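Side-chain contact in odorant-binding protein 1d (Locusta migratoria, PDB 4PT1), which probably binds small hydrophobic odorant molecules and carries them in solution: residues N75-P78 with E79-E82. Numbering follows the deposited sequence.
Sequences NVPP and EIKE
Lys81 reaches back along the turn and sets NZ 3.1 Å from Val76 O, a weak hydrogen bond. Its CG lies against Pro78 CA, and the bend at chi2 (-61°) with the extended end beyond it carries CE to 3.2 Å from Val76 O. The ammonium also takes Leu73 O and, weakly, Glu74 O, at the end of helix 69-75. Val76 CG1 rests 3.6 Å from Ile80 O and against Lys81 CA. Ile80 CG1 lies alongside the Pro77 ring, 4.1 Å from Pro77 CB. Ile80 N donates to Pro77 O at 3.1 Å, closing a type I beta turn that delivers Ile80 to the N-cap position of helix 81-90; Lys81 N bonds Pro78 O weakly, and a water also grips that oxygen. Glu79, bent at chi2 (83°), folds its carboxylate back over the Pro78 ring, OE1 3.5 Å from Pro78 CD, and OE2 bonds Thr8 OG1. Leu117 and Val121 of helix 115-129 pack on Ile80. The turn links two helices of the all-helical PBP/GOBP fold, and the Val76 side chain is about 4 Å from a bound 2-(2-methoxyethoxy)ethanol, probably from the crystallisation liquor. Without the ammonium, as with an alanine here, Leu73 O and Val76 O would probably lose their shared donor, and Glu74 O its weaker one. The positive charge thus gathers carbonyls from the C-terminal end of helix 69-75, where the helix dipole would probably welcome it, and from the link that follows, tying them to the first turn of helix 81-90.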
ATOM      1  N   ASN A  75      -3.916   6.375  -7.837  1.00 17.84           N
ATOM      2  CA  ASN A  75      -3.089   6.346  -6.602  1.00 16.90           C
ATOM      3  C   ASN A  75      -1.584   6.258  -6.834  1.00 16.36           C
ATOM      4  O   ASN A  75      -0.799   6.524  -5.925  1.00 16.40           O
ATOM      5  CB  ASN A  75      -3.512   5.197  -5.674  1.00 16.17           C
ATOM      6  CG  ASN A  75      -4.855   5.434  -5.036  1.00 17.74           C
ATOM      7  OD1 ASN A  75      -5.283   6.576  -4.927  1.00 17.38           O
ATOM      8  ND2 ASN A  75      -5.557   4.349  -4.641  1.00 17.21           N
ATOM      9  N   VAL A  76      -1.168   5.857  -8.031  1.00 15.50           N
ATOM     10  CA  VAL A  76       0.282   5.783  -8.330  1.00 15.33           C
ATOM     11  C   VAL A  76       0.878   7.193  -8.327  1.00 15.57           C
ATOM     12  O   VAL A  76       0.330   8.074  -8.981  1.00 18.04           O
ATOM     13  CB  VAL A  76       0.549   5.147  -9.705  1.00 13.62           C
ATOM     14  CG1 VAL A  76       2.043   5.160 -10.019  1.00 11.86           C
ATOM     15  CG2 VAL A  76      -0.022   3.736  -9.762  1.00 14.68           C
ATOM     16  N   PRO A  77       1.965   7.422  -7.557  1.00 15.06           N
ATOM     17  CA  PRO A  77       2.578   8.752  -7.494  1.00 18.03           C
ATOM     18  C   PRO A  77       2.997   9.210  -8.872  1.00 18.44           C
ATOM     19  O   PRO A  77       3.455   8.388  -9.677  1.00 19.09           O
ATOM     20  CB  PRO A  77       3.801   8.523  -6.598  1.00 17.05           C
ATOM     21  CG  PRO A  77       3.372   7.439  -5.694  1.00 16.85           C
ATOM     22  CD  PRO A  77       2.534   6.526  -6.547  1.00 16.75           C
ATOM     23  N   PRO A  78       2.839  10.511  -9.163  1.00 18.20           N
ATOM     24  CA  PRO A  78       3.103  10.982 -10.529  1.00 18.67           C
ATOM     25  C   PRO A  78       4.533  10.731 -11.002  1.00 18.50           C
ATOM     26  O   PRO A  78       4.752  10.562 -12.202  1.00 26.27           O
ATOM     27  CB  PRO A  78       2.748  12.489 -10.483  1.00 20.58           C
ATOM     28  CG  PRO A  78       2.739  12.845  -9.047  1.00 22.07           C
ATOM     29  CD  PRO A  78       2.383  11.606  -8.274  1.00 19.06           C
ATOM     30  N   GLU A  79       5.486  10.648 -10.075  1.00 17.14           N
ATOM     31  CA  GLU A  79       6.909  10.508 -10.420  1.00 18.92           C
ATOM     32  C   GLU A  79       7.253   9.124 -10.950  1.00 19.08           C
ATOM     33  O   GLU A  79       8.301   8.928 -11.552  1.00 21.24           O
ATOM     34  CB  GLU A  79       7.791  10.835  -9.213  1.00 21.32           C
ATOM     35  CG  GLU A  79       7.677  12.285  -8.753  1.00 24.67           C
ATOM     36  CD  GLU A  79       6.478  12.547  -7.844  1.00 23.23           C
ATOM     37  OE1 GLU A  79       5.758  11.596  -7.452  1.00 24.74           O
ATOM     38  OE2 GLU A  79       6.239  13.717  -7.505  1.00 23.49           O
ATOM     39  N   ILE A  80       6.361   8.167 -10.720  1.00 18.83           N
ATOM     40  CA  ILE A  80       6.577   6.785 -11.155  1.00 17.37           C
ATOM     41  C   ILE A  80       5.351   6.232 -11.881  1.00 16.40           C
ATOM     42  O   ILE A  80       5.104   5.027 -11.852  1.00 19.19           O
ATOM     43  CB  ILE A  80       6.969   5.874  -9.961  1.00 20.43           C
ATOM     44  CG1 ILE A  80       5.898   5.895  -8.859  1.00 19.86           C
ATOM     45  CG2 ILE A  80       8.311   6.292  -9.394  1.00 20.84           C
ATOM     46  CD1 ILE A  80       6.045   4.777  -7.847  1.00 23.22           C
ATOM     47  N   LYS A  81       4.616   7.100 -12.571  1.00 15.35           N
ATOM     48  CA  LYS A  81       3.381   6.709 -13.272  1.00 17.33           C
ATOM     49  C   LYS A  81       3.595   5.538 -14.212  1.00 15.72           C
ATOM     50  O   LYS A  81       2.853   4.572 -14.158  1.00 16.08           O
ATOM     51  CB  LYS A  81       2.757   7.861 -14.066  1.00 21.20           C
ATOM     52  CG  LYS A  81       1.831   8.789 -13.292  1.00 23.48           C
ATOM     53  CD  LYS A  81       0.599   8.108 -12.700  1.00 22.29           C
ATOM     54  CE  LYS A  81      -0.292   9.092 -11.945  1.00 23.35           C
ATOM     55  NZ  LYS A  81      -1.496   8.386 -11.420  1.00 24.42           N
ATOM     56  N   GLU A  82       4.617   5.603 -15.054  1.00 15.07           N
ATOM     57  CA  GLU A  82       4.810   4.552 -16.052  1.00 13.19           C
ATOM     58  C   GLU A  82       5.046   3.204 -15.406  1.00 13.58           C
ATOM     59  O   GLU A  82       4.298   2.267 -15.650  1.00 12.73           O
ATOM     60  CB  GLU A  82       5.947   4.856 -17.042  1.00 14.01           C
ATOM     61  CG  GLU A  82       6.096   3.724 -18.079  1.00 15.17           C
ATOM     62  CD  GLU A  82       7.224   3.933 -19.069  1.00 17.03           C
ATOM     63  OE1 GLU A  82       7.960   4.934 -18.956  1.00 17.94           O
ATOM     64  OE2 GLU A  82       7.367   3.081 -19.961  1.00 19.98           O
TER
HETATM   65  O   HOH W   1       6.122   9.673 -14.379  1.00 32.05           O